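Local coordinates for type III effector XopAI (Xanthomonas citri, PDB 6K93), which is a secreted bacterial effector with a mono-ADP-ribosyltransferase fold, whose domain probably binds arginine-containing peptides, at residues K121-K124 with T125-T129; E138-Q141 with R142-M146; W131-Q134 with Y135-E138; Y162-T165 with E166-V169; D177-E180 with V181-V185. All blocks are in the same frame, centred on the assembly; numbering follows the deposited sequence.

Contact 1 of 5, residues K121-K124 with T125-T129; sequences KQFK and TALIT
Four consecutive i to i+4 bonds, Thr125 N to Lys121 O, Ala126 N to Gln122 O, Leu127 N to Phe123 O and Ile128 N to Lys124 O, carry the backbone of 121-124 on through 125-128 as regular alpha helix. This is the C-terminal two thirds of helix 117-128, in the helical part of a mono-ADP-ribosyltransferase fold. Two side-chain pairs repeat the four-residue spacing. Phe123 and Leu127 run alongside each other, the far end of the ring, CZ, lying 3.9 Å from Leu127 CD1; with CG anti to the backbone N (chi1 166°), the ring leans along the helix toward its next turn. It is buried, packed edge-to-face with Phe199 of helix 194-209 and against Trp143 of helix 136-156. Lys124 and Ile128 are likewise side by side. Here the lysine chain is fully extended, and its aliphatic part does the touching: CG is 3.7 Å from Ile128 CD1 and CE 3.8 Å from that same methyl. A water links Lys121 and Thr125: bonded to Lys121 O at 2.9 Å, it also donates to Thr125 OG1 at 2.7 Å, so this carbonyl serves both the helix bond and the water. The threonine hydroxyl is bonded in addition to Val88 O, which ties the loop ahead of helix 95-109 to this turn. At the helix end Thr129 OG1 is bonded to His195 of helix 194-209, and Thr125 O takes two bonds from Thr129, from Thr129 N at 2.9 Å and from Thr129 OG1 at 2.7 Å, the hydroxyl approaching from above the carbonyl plane.

Contact 2 of 5, residues E138-Q141 with R142-M146; sequences ERQQ and RWNGM
Asn144 sits one turn beyond Gln140 and Gln141 and meets both on the outer face of an alpha helix, the N-terminal part of helix 136-156. Its carboxamide carbon CG rests 3.2 Å from Gln140 O, the carbonyl that already accepts the Asn144 backbone N-H at 2.9 Å. Beside it, Asn144 ND2 is 4.0 Å from Gln140 CG, and the two amide planes differ by only 24°. Toward Gln141 the amides stand at right angles and do not bond directly. A water joins them instead, donating to Gln141 OE1 at 2.5 Å and accepting from Asn144 ND2 at 3.1 Å. The glutamine is bent for this: a chi2 of -54° folds its amide back toward the following turn.

Around the helix from these amides, Arg139 and Arg142 bring their guanidinium groups close together, NH1 of Arg139 lying near the plane of the Arg142 group, at its edge. Each has its own carboxylate partner, Asp178 for Arg139 and Glu279 for Arg142, which probably offsets the like charges. Arg139 is further fixed by a bond from NE to Leu127 O and by a cation-pi contact with Trp131. Trp143 faces inward, its indole covered by helices 117-128 and 165-174. Its backbone N donates to Arg139 O at 2.8 Å, while Trp143 CB lies 3.4 Å from that same oxygen.

Contact 3 of 5, residues W131-Q134 with Y135-E138; sequences WGEQ and YRPE
Arg136 N donates to Glu133 O at 3.1 Å and Tyr135 N to Gly132 O at 3.2 Å, two i to i+3 bonds that turn the chain as a short 3-10 segment into helix 136-156. In both, the donor stands well above the carbonyl plane. Two waters extend this backbone frame. One, bonded to Gln134 O and Glu138 N at 3.0 Å each, bridges the two ends of what would be a regular i to i+4 bond. The other lies in the plane of the Arg136 guanidinium at its edge, and links NH1 to Glu133 OE1; Glu133 OE1 and Arg136 NH1 themselves, 4.4 Å apart, do not form a salt bridge. The arginine, bent at chi3 (-42°), doubles back so that one face of its guanidinium lies over Glu133 O.

Packing centres on Tyr135. Trp131 points the edge of its six-membered ring at the tyrosine face in a T-shaped stack, centroids 5.3 Å apart and planes at 86°, with CE3 the ring atom over the tyrosine face, toward its rim. Gln134 runs alongside the phenol, its NE2 3.5 Å from Tyr135 CE2. Gly132 turns the chain with a positive phi (101°). The whole turn is at the surface, connecting helix 117-128 to helix 136-156: Arg136 reaches back to Thr129 just after the former, and Trp131 touches Asp178 in the loop after helix 165-174.

Contact 4 of 5, residues Y162-T165 with E166-V169; sequences YMAT and EDLV
Met163 folds back on itself to reach Leu168: all three of its torsions turn the same way (chi3 -68°), and this curl brings CE to 3.7 Å from Leu168 CD2 while CB lies 4.0 Å from Leu168 CG. The two chains cross at about a right angle. Asp167 has a similar first torsion (chi1 -73°), which carries its carboxylate back beside the methyl of Ala164, OD2 standing 3.7 Å from Ala164 CB.

Ala164 is the N-cap of helix 165-174 and has no side-chain acceptor to offer, though its carbonyl O takes the first regular helix bond, from Leu168 N at 3.2 Å. Asp167, at the N3 position, reaches back through a water that accepts from Ala164 N at 3.0 Å and donates to OD2 at 2.7 Å, a water-mediated counterpart of one half of a capping box. Ser115 and Ser205 bond OD1 and OD2 of this buried carboxylate. A bend at chi2 (88°) folds the Glu166 carboxylate back over the first turn, OE1 3.7 Å from Thr165 N; its ion pair with Arg120 is long and weak. Lys154 NZ of helix 136-156 bonds both Thr165 OG1 and Met163 O. Val169 directs CG2 back along the helix, 3.3 Å from Thr165 O.

Contact 5 of 5, residues D177-E180 with V181-V185; sequences DDYE and VVQDV
Tyr179 O takes two backbone donors from 181-185, Val182 N at 3.0 Å from well above the carbonyl plane and Gln183 N at 2.9 Å nearly in line with the C=O. Together with Val181 N to Asp178 O at 3.1 Å, these bonds wind the loop between helices 165-174 and 194-209 into an irregular helical turn, mostly of i to i+3 type. A type I beta turn, Val182 to Val185, overlaps its end, and a water spans the junction by donating to Glu180 O and accepting from Asp184 N.

Tyr179 and Gln183 lie side by side, their ring and amide planes 75° apart. Gln183 OE1 meets the ring at its edge, in plane, 3.7 Å from Tyr179 CE2. The tyrosine CG sits between its backbone N and carbonyl carbon (chi1 77°), a rotation that lays the ring alongside Gln183, and Glu180 CG stands over one face, toward the rim. Val181 and Val182 each press CG1 against a bonded carbonyl: Val182 CG1 is 3.4 Å from Tyr179 O, and the side chain is buried against helix 194-209.

Gln183 NE2 bonds Phe246 O, and the Gln183 backbone also pairs with Phe246. The amide's rotation is therefore probably set by its N-H bond, while its oxygen faces the weakly polar C-H edge of the tyrosine.

In the fold
Along the chain the order is contacts 1, 3, 2, 4, 5, all within the NAD:arginine ADP-ribosyltransferase range. Contacts 1, 2 and 3 have centres about 11 Å from one another and belong to helices 117-128 and 136-156 and their connection; the last two share Glu138. Contact 4 opens helix 165-174, packed on both helices: Val169 meets Phe123 and Trp143. Contact 5, in the following loop, lies nearest the chain's centre and is joined to contact 2, about 19 Å away between centres, by the Arg139 to Asp178 salt bridge. Contact 4 touches neither contact 3 nor contact 5 (nearest atoms about 12 Å and 8 Å away). Three successive helices and their loops thus pack together beside the sheets.

Contact 1 of 5, residues K121-K124 with T125-T129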
# COMPACT_ATOMS: atom_id res chain seq x y z
N LYS A 121 -9.15 -13.35 -4.90
CA LYS A 121 -10.25 -13.89 -4.11
C LYS A 121 -9.89 -13.91 -2.63
O LYS A 121 -10.74 -13.66 -1.77
CB LYS A 121 -10.60 -15.29 -4.60
CG LYS A 121 -11.94 -15.81 -4.09
CD LYS A 121 -12.03 -17.32 -4.26
CE LYS A 121 -12.00 -17.73 -5.73
NZ LYS A 121 -12.43 -19.15 -5.90
N GLN A 122 -8.62 -14.18 -2.31
CA GLN A 122 -8.15 -14.08 -0.93
C GLN A 122 -8.28 -12.67 -0.42
O GLN A 122 -8.69 -12.44 0.72
CB GLN A 122 -6.71 -14.57 -0.82
CG GLN A 122 -6.60 -16.09 -0.91
CD GLN A 122 -5.23 -16.58 -1.33
OE1 GLN A 122 -4.31 -15.82 -1.57
NE2 GLN A 122 -5.10 -17.91 -1.40
N PHE A 123 -7.93 -11.68 -1.26
CA PHE A 123 -8.08 -10.30 -0.83
C PHE A 123 -9.55 -9.95 -0.59
O PHE A 123 -9.90 -9.28 0.39
CB PHE A 123 -7.44 -9.37 -1.88
CG PHE A 123 -7.82 -7.93 -1.72
CD1 PHE A 123 -7.61 -7.28 -0.52
CD2 PHE A 123 -8.39 -7.22 -2.77
CE1 PHE A 123 -7.98 -5.97 -0.34
CE2 PHE A 123 -8.76 -5.90 -2.60
CZ PHE A 123 -8.56 -5.27 -1.39
N LYS A 124 -10.45 -10.46 -1.43
CA LYS A 124 -11.88 -10.28 -1.19
C LYS A 124 -12.26 -10.79 0.20
O LYS A 124 -12.95 -10.10 0.97
CB LYS A 124 -12.71 -10.99 -2.27
CG LYS A 124 -14.20 -10.95 -2.02
CD LYS A 124 -14.99 -11.63 -3.09
CE LYS A 124 -16.47 -11.47 -2.81
NZ LYS A 124 -17.31 -12.08 -3.86
N THR A 125 -11.82 -12.01 0.55
CA THR A 125 -12.12 -12.52 1.88
C THR A 125 -11.51 -11.63 2.96
O THR A 125 -12.17 -11.30 3.95
CB THR A 125 -11.60 -13.93 2.04
OG1 THR A 125 -12.33 -14.77 1.16
CG2 THR A 125 -11.79 -14.42 3.49
N ALA A 126 -10.26 -11.21 2.77
CA ALA A 126 -9.61 -10.39 3.78
C ALA A 126 -10.38 -9.10 4.03
O ALA A 126 -10.56 -8.69 5.18
CB ALA A 126 -8.17 -10.07 3.37
N LEU A 127 -10.80 -8.44 2.96
CA LEU A 127 -11.51 -7.18 3.14
C LEU A 127 -12.86 -7.40 3.81
O LEU A 127 -13.21 -6.70 4.77
CB LEU A 127 -11.67 -6.46 1.81
CG LEU A 127 -12.15 -5.01 1.94
CD1 LEU A 127 -11.55 -4.12 0.86
CD2 LEU A 127 -13.69 -4.95 1.89
N ILE A 128 -13.63 -8.38 3.33
CA ILE A 128 -14.98 -8.56 3.85
C ILE A 128 -14.96 -9.02 5.31
O ILE A 128 -15.85 -8.64 6.09
CB ILE A 128 -15.76 -9.51 2.92
CG1 ILE A 128 -16.01 -8.80 1.60
CG2 ILE A 128 -17.06 -9.96 3.59
CD1 ILE A 128 -16.58 -9.65 0.51
N THR A 129 -13.95 -9.80 5.71
CA THR A 129 -13.88 -10.33 7.07
C THR A 129 -13.04 -9.48 8.02
O THR A 129 -12.83 -9.89 9.17
CB THR A 129 -13.30 -11.76 7.05
OG1 THR A 129 -11.93 -11.72 6.65
CG2 THR A 129 -14.09 -12.67 6.15
O HOH W 1 -13.38 -14.86 -1.33

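Contact 2 of 5, residues E138-Q141 with R142-M146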
# COMPACT_ATOMS: atom_id res chain seq x y z
N GLU A 138 -22.43 -6.11 5.79
CA GLU A 138 -22.19 -4.71 5.44
C GLU A 138 -20.97 -4.58 4.54
O GLU A 138 -21.01 -3.85 3.54
CB GLU A 138 -22.02 -3.88 6.73
CG GLU A 138 -21.37 -2.52 6.59
CD GLU A 138 -20.99 -1.92 7.95
OE1 GLU A 138 -20.02 -1.14 8.01
OE2 GLU A 138 -21.67 -2.22 8.95
N ARG A 139 -19.89 -5.30 4.88
CA ARG A 139 -18.65 -5.17 4.12
C ARG A 139 -18.73 -5.88 2.78
O ARG A 139 -18.04 -5.48 1.82
CB ARG A 139 -17.50 -5.67 4.97
CG ARG A 139 -17.28 -4.71 6.14
CD ARG A 139 -16.05 -4.99 6.97
NE ARG A 139 -14.79 -4.87 6.23
CZ ARG A 139 -14.10 -3.74 6.06
NH1 ARG A 139 -14.54 -2.60 6.58
NH2 ARG A 139 -12.97 -3.78 5.37
N GLN A 140 -19.58 -6.89 2.65
CA GLN A 140 -19.86 -7.45 1.34
C GLN A 140 -20.50 -6.42 0.43
O GLN A 140 -20.16 -6.32 -0.75
CB GLN A 140 -20.78 -8.67 1.47
CG GLN A 140 -21.22 -9.22 0.17
CD GLN A 140 -21.40 -10.71 0.25
OE1 GLN A 140 -22.52 -11.20 0.23
NE2 GLN A 140 -20.28 -11.44 0.37
N GLN A 141 -21.45 -5.65 0.95
CA GLN A 141 -22.07 -4.60 0.15
C GLN A 141 -21.04 -3.56 -0.24
O GLN A 141 -21.01 -3.09 -1.40
CB GLN A 141 -23.21 -3.96 0.93
CG GLN A 141 -24.42 -4.86 1.05
CD GLN A 141 -24.90 -5.37 -0.29
OE1 GLN A 141 -25.19 -4.59 -1.19
NE2 GLN A 141 -24.94 -6.69 -0.45
N ARG A 142 -20.16 -3.19 0.70
CA ARG A 142 -19.09 -2.24 0.40
C ARG A 142 -18.18 -2.77 -0.71
O ARG A 142 -17.86 -2.06 -1.66
CB ARG A 142 -18.29 -1.95 1.66
CG ARG A 142 -17.16 -0.99 1.42
CD ARG A 142 -16.49 -0.50 2.70
NE ARG A 142 -16.28 0.95 2.63
CZ ARG A 142 -15.40 1.62 3.36
NH1 ARG A 142 -15.29 2.93 3.19
NH2 ARG A 142 -14.58 0.99 4.19
N TRP A 143 -17.78 -4.04 -0.59
CA TRP A 143 -16.95 -4.70 -1.60
C TRP A 143 -17.63 -4.64 -2.97
O TRP A 143 -17.03 -4.23 -3.97
CB TRP A 143 -16.68 -6.18 -1.19
CG TRP A 143 -16.00 -6.94 -2.29
CD1 TRP A 143 -16.61 -7.68 -3.26
CD2 TRP A 143 -14.60 -7.02 -2.55
NE1 TRP A 143 -15.68 -8.19 -4.13
CE2 TRP A 143 -14.44 -7.81 -3.70
CE3 TRP A 143 -13.47 -6.52 -1.92
CZ2 TRP A 143 -13.18 -8.08 -4.24
CZ3 TRP A 143 -12.22 -6.81 -2.44
CH2 TRP A 143 -12.09 -7.58 -3.58
N ASN A 144 -18.90 -5.04 -3.04
CA ASN A 144 -19.62 -5.00 -4.31
C ASN A 144 -19.63 -3.60 -4.89
O ASN A 144 -19.46 -3.42 -6.10
CB ASN A 144 -21.05 -5.50 -4.12
CG ASN A 144 -21.11 -6.98 -3.78
OD1 ASN A 144 -20.15 -7.71 -3.96
ND2 ASN A 144 -22.26 -7.41 -3.28
N GLY A 145 -19.83 -2.59 -4.05
CA GLY A 145 -19.83 -1.21 -4.54
C GLY A 145 -18.48 -0.78 -5.07
O GLY A 145 -18.41 -0.08 -6.09
N MET A 146 -17.40 -1.17 -4.39
CA MET A 146 -16.07 -0.85 -4.89
C MET A 146 -15.80 -1.58 -6.21
O MET A 146 -15.22 -1.00 -7.15
CB MET A 146 -15.03 -1.20 -3.84
CG MET A 146 -15.08 -0.25 -2.70
SD MET A 146 -13.63 -0.48 -1.64
CE MET A 146 -14.28 -1.71 -0.84
O HOH W 2 -24.52 -5.24 -3.53

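Contact 3 of 5, residues W131-Q134 with Y135-E138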
# COMPACT_ATOMS: atom_id res chain seq x y z
N TRP A 131 -13.34 -6.89 9.82
CA TRP A 131 -13.92 -6.37 11.05
C TRP A 131 -14.60 -7.45 11.88
O TRP A 131 -15.24 -7.13 12.89
CB TRP A 131 -14.94 -5.28 10.71
CG TRP A 131 -14.35 -4.00 10.25
CD1 TRP A 131 -13.08 -3.78 9.83
CD2 TRP A 131 -15.04 -2.76 10.16
NE1 TRP A 131 -12.92 -2.45 9.49
CE2 TRP A 131 -14.12 -1.81 9.68
CE3 TRP A 131 -16.35 -2.35 10.44
CZ2 TRP A 131 -14.46 -0.47 9.48
CZ3 TRP A 131 -16.68 -1.03 10.24
CH2 TRP A 131 -15.74 -0.11 9.76
N GLY A 132 -14.49 -8.71 11.49
CA GLY A 132 -15.17 -9.75 12.23
C GLY A 132 -16.46 -10.20 11.54
O GLY A 132 -16.99 -9.56 10.63
N GLU A 133 -16.95 -11.32 12.03
CA GLU A 133 -18.10 -11.99 11.44
C GLU A 133 -19.32 -11.09 11.29
O GLU A 133 -20.01 -11.11 10.26
CB GLU A 133 -18.41 -13.22 12.31
CG GLU A 133 -19.76 -13.82 12.20
CD GLU A 133 -19.87 -15.04 13.15
OE1 GLU A 133 -18.96 -15.89 13.13
OE2 GLU A 133 -20.83 -15.06 13.89
N GLN A 134 -19.63 -10.30 12.32
CA GLN A 134 -20.90 -9.60 12.32
C GLN A 134 -20.94 -8.50 11.26
O GLN A 134 -22.04 -8.08 10.87
CB GLN A 134 -21.16 -9.00 13.71
CG GLN A 134 -20.28 -7.84 14.05
CD GLN A 134 -19.06 -8.24 14.84
OE1 GLN A 134 -18.47 -9.30 14.61
NE2 GLN A 134 -18.69 -7.40 15.80
N TYR A 135 -19.79 -8.04 10.78
CA TYR A 135 -19.78 -6.99 9.77
C TYR A 135 -19.68 -7.52 8.35
O TYR A 135 -19.65 -6.72 7.42
CB TYR A 135 -18.62 -6.03 10.03
CG TYR A 135 -18.82 -5.19 11.27
CD1 TYR A 135 -19.68 -4.10 11.24
CD2 TYR A 135 -18.18 -5.48 12.44
CE1 TYR A 135 -19.87 -3.31 12.36
CE2 TYR A 135 -18.36 -4.72 13.57
CZ TYR A 135 -19.20 -3.64 13.52
OH TYR A 135 -19.38 -2.87 14.66
N ARG A 136 -19.68 -8.85 8.15
CA ARG A 136 -19.52 -9.34 6.80
C ARG A 136 -20.65 -8.90 5.87
O ARG A 136 -20.36 -8.54 4.73
CB ARG A 136 -19.35 -10.86 6.79
CG ARG A 136 -18.00 -11.30 7.39
CD ARG A 136 -17.58 -12.75 7.00
NE ARG A 136 -18.70 -13.61 7.09
CZ ARG A 136 -18.90 -14.49 8.08
NH1 ARG A 136 -17.99 -14.64 9.04
NH2 ARG A 136 -20.01 -15.22 8.11
N PRO A 137 -21.92 -8.93 6.26
CA PRO A 137 -22.96 -8.46 5.32
C PRO A 137 -22.75 -7.02 4.87
O PRO A 137 -22.85 -6.73 3.68
CB PRO A 137 -24.26 -8.65 6.14
CG PRO A 137 -23.94 -9.80 7.09
CD PRO A 137 -22.48 -9.59 7.45
N GLU A 138 -22.43 -6.11 5.79
CA GLU A 138 -22.19 -4.71 5.44
C GLU A 138 -20.97 -4.58 4.54
O GLU A 138 -21.01 -3.85 3.54
CB GLU A 138 -22.02 -3.88 6.73
CG GLU A 138 -21.37 -2.52 6.59
CD GLU A 138 -20.99 -1.92 7.95
OE1 GLU A 138 -20.02 -1.14 8.01
OE2 GLU A 138 -21.67 -2.22 8.95
O HOH W 3 -18.00 -16.78 11.02
O HOH W 4 -23.10 -6.35 8.69

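Contact 4 of 5, residues Y162-T165 with E166-V169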
# COMPACT_ATOMS: atom_id res chain seq x y z
N TYR A 162 -6.55 -3.05 -18.68
CA TYR A 162 -5.81 -4.26 -18.36
C TYR A 162 -5.69 -4.49 -16.87
O TYR A 162 -5.23 -5.56 -16.46
CB TYR A 162 -4.42 -4.22 -19.00
CG TYR A 162 -4.50 -3.99 -20.48
CD1 TYR A 162 -5.03 -4.94 -21.32
CD2 TYR A 162 -4.07 -2.80 -21.02
CE1 TYR A 162 -5.11 -4.72 -22.67
CE2 TYR A 162 -4.16 -2.56 -22.37
CZ TYR A 162 -4.69 -3.54 -23.19
OH TYR A 162 -4.77 -3.30 -24.54
N MET A 163 -6.07 -3.50 -16.05
CA MET A 163 -6.01 -3.66 -14.61
C MET A 163 -7.01 -4.70 -14.15
O MET A 163 -8.13 -4.77 -14.66
CB MET A 163 -6.33 -2.34 -13.91
CG MET A 163 -5.42 -1.20 -14.25
SD MET A 163 -3.75 -1.45 -13.68
CE MET A 163 -3.92 -1.38 -11.87
N ALA A 164 -6.61 -5.49 -13.15
CA ALA A 164 -7.55 -6.36 -12.47
C ALA A 164 -8.44 -5.52 -11.57
O ALA A 164 -7.94 -4.68 -10.85
CB ALA A 164 -6.81 -7.42 -11.66
N THR A 165 -9.75 -5.74 -11.62
CA THR A 165 -10.65 -4.88 -10.86
C THR A 165 -10.33 -4.93 -9.38
O THR A 165 -10.38 -3.89 -8.70
CB THR A 165 -12.09 -5.30 -11.11
OG1 THR A 165 -12.32 -5.31 -12.52
CG2 THR A 165 -13.06 -4.35 -10.46
N GLU A 166 -10.02 -6.12 -8.84
CA GLU A 166 -9.73 -6.23 -7.42
C GLU A 166 -8.43 -5.50 -7.05
O GLU A 166 -8.28 -5.04 -5.92
CB GLU A 166 -9.61 -7.69 -7.01
CG GLU A 166 -10.88 -8.50 -7.20
CD GLU A 166 -11.01 -9.12 -8.59
OE1 GLU A 166 -10.29 -8.75 -9.53
OE2 GLU A 166 -11.87 -10.03 -8.71
N ASP A 167 -7.47 -5.40 -7.96
CA ASP A 167 -6.27 -4.63 -7.67
C ASP A 167 -6.62 -3.15 -7.51
O ASP A 167 -6.09 -2.48 -6.61
CB ASP A 167 -5.23 -4.80 -8.77
CG ASP A 167 -4.56 -6.16 -8.75
OD1 ASP A 167 -4.72 -6.97 -7.80
OD2 ASP A 167 -3.83 -6.43 -9.74
N LEU A 168 -7.48 -2.62 -8.38
CA LEU A 168 -7.94 -1.25 -8.21
C LEU A 168 -8.73 -1.07 -6.92
O LEU A 168 -8.59 -0.07 -6.22
CB LEU A 168 -8.78 -0.82 -9.40
CG LEU A 168 -8.07 -0.66 -10.76
CD1 LEU A 168 -9.05 -0.27 -11.85
CD2 LEU A 168 -6.95 0.37 -10.65
N VAL A 169 -9.55 -2.07 -6.56
CA VAL A 169 -10.26 -2.03 -5.29
C VAL A 169 -9.27 -1.95 -4.12
O VAL A 169 -9.50 -1.23 -3.15
CB VAL A 169 -11.21 -3.24 -5.15
CG1 VAL A 169 -11.76 -3.34 -3.73
CG2 VAL A 169 -12.34 -3.15 -6.15
O HOH W 5 -3.85 -5.07 -12.12

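Contact 5 of 5, residues D177-E180 with V181-V185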
# COMPACT_ATOMS: atom_id res chain seq x y z
N ASP A 177 -9.53 3.37 6.39
CA ASP A 177 -8.86 3.00 7.62
C ASP A 177 -8.32 1.58 7.58
O ASP A 177 -7.53 1.21 8.46
CB ASP A 177 -9.84 3.13 8.78
CG ASP A 177 -10.23 4.57 9.07
OD1 ASP A 177 -9.42 5.47 8.75
OD2 ASP A 177 -11.34 4.81 9.58
N ASP A 178 -8.69 0.78 6.57
CA ASP A 178 -8.11 -0.56 6.42
C ASP A 178 -6.59 -0.54 6.25
O ASP A 178 -5.95 -1.58 6.40
CB ASP A 178 -8.70 -1.28 5.19
CG ASP A 178 -10.19 -1.60 5.32
OD1 ASP A 178 -10.80 -1.26 6.33
OD2 ASP A 178 -10.72 -2.20 4.36
N TYR A 179 -6.00 0.60 5.92
CA TYR A 179 -4.57 0.64 5.63
C TYR A 179 -3.72 0.13 6.78
O TYR A 179 -2.60 -0.34 6.56
CB TYR A 179 -4.11 2.06 5.30
CG TYR A 179 -3.93 3.04 6.46
CD1 TYR A 179 -5.02 3.57 7.13
CD2 TYR A 179 -2.66 3.40 6.91
CE1 TYR A 179 -4.87 4.45 8.19
CE2 TYR A 179 -2.50 4.30 7.96
CZ TYR A 179 -3.62 4.81 8.60
OH TYR A 179 -3.50 5.70 9.66
N GLU A 180 -4.21 0.24 8.01
CA GLU A 180 -3.41 -0.16 9.16
C GLU A 180 -3.08 -1.64 9.15
O GLU A 180 -2.06 -2.03 9.75
CB GLU A 180 -4.13 0.22 10.45
CG GLU A 180 -4.14 1.74 10.63
CD GLU A 180 -4.16 2.16 12.08
OE1 GLU A 180 -5.23 2.04 12.71
OE2 GLU A 180 -3.11 2.62 12.58
N VAL A 181 -3.89 -2.47 8.48
CA VAL A 181 -3.60 -3.90 8.46
C VAL A 181 -2.45 -4.22 7.54
O VAL A 181 -1.84 -5.29 7.66
CB VAL A 181 -4.85 -4.72 8.06
CG1 VAL A 181 -5.11 -4.72 6.58
CG2 VAL A 181 -4.73 -6.17 8.61
N VAL A 182 -2.11 -3.33 6.61
CA VAL A 182 -1.18 -3.69 5.55
C VAL A 182 0.06 -2.81 5.46
O VAL A 182 1.08 -3.25 4.92
CB VAL A 182 -1.93 -3.70 4.19
CG1 VAL A 182 -2.45 -2.30 3.83
CG2 VAL A 182 -1.09 -4.27 3.07
N GLN A 183 -0.01 -1.56 5.96
CA GLN A 183 1.09 -0.64 5.71
C GLN A 183 2.43 -1.26 6.07
O GLN A 183 3.42 -1.11 5.33
CB GLN A 183 0.91 0.67 6.46
CG GLN A 183 2.10 1.64 6.31
CD GLN A 183 1.73 3.09 6.54
OE1 GLN A 183 1.06 3.45 7.50
NE2 GLN A 183 2.21 3.95 5.65
N ASP A 184 2.51 -1.93 7.22
CA ASP A 184 3.77 -2.42 7.76
C ASP A 184 3.92 -3.93 7.69
O ASP A 184 4.86 -4.47 8.30
CB ASP A 184 3.93 -2.01 9.23
CG ASP A 184 4.28 -0.54 9.44
OD1 ASP A 184 4.42 0.17 8.47
OD2 ASP A 184 4.40 -0.12 10.61
N VAL A 185 3.05 -4.63 6.96
CA VAL A 185 3.00 -6.09 7.08
C VAL A 185 4.27 -6.76 6.58
O VAL A 185 4.57 -7.89 7.02
CB VAL A 185 1.75 -6.64 6.37
CG1 VAL A 185 1.89 -6.57 4.85
CG2 VAL A 185 1.45 -8.10 6.85
O HOH W 6 0.52 -2.50 9.19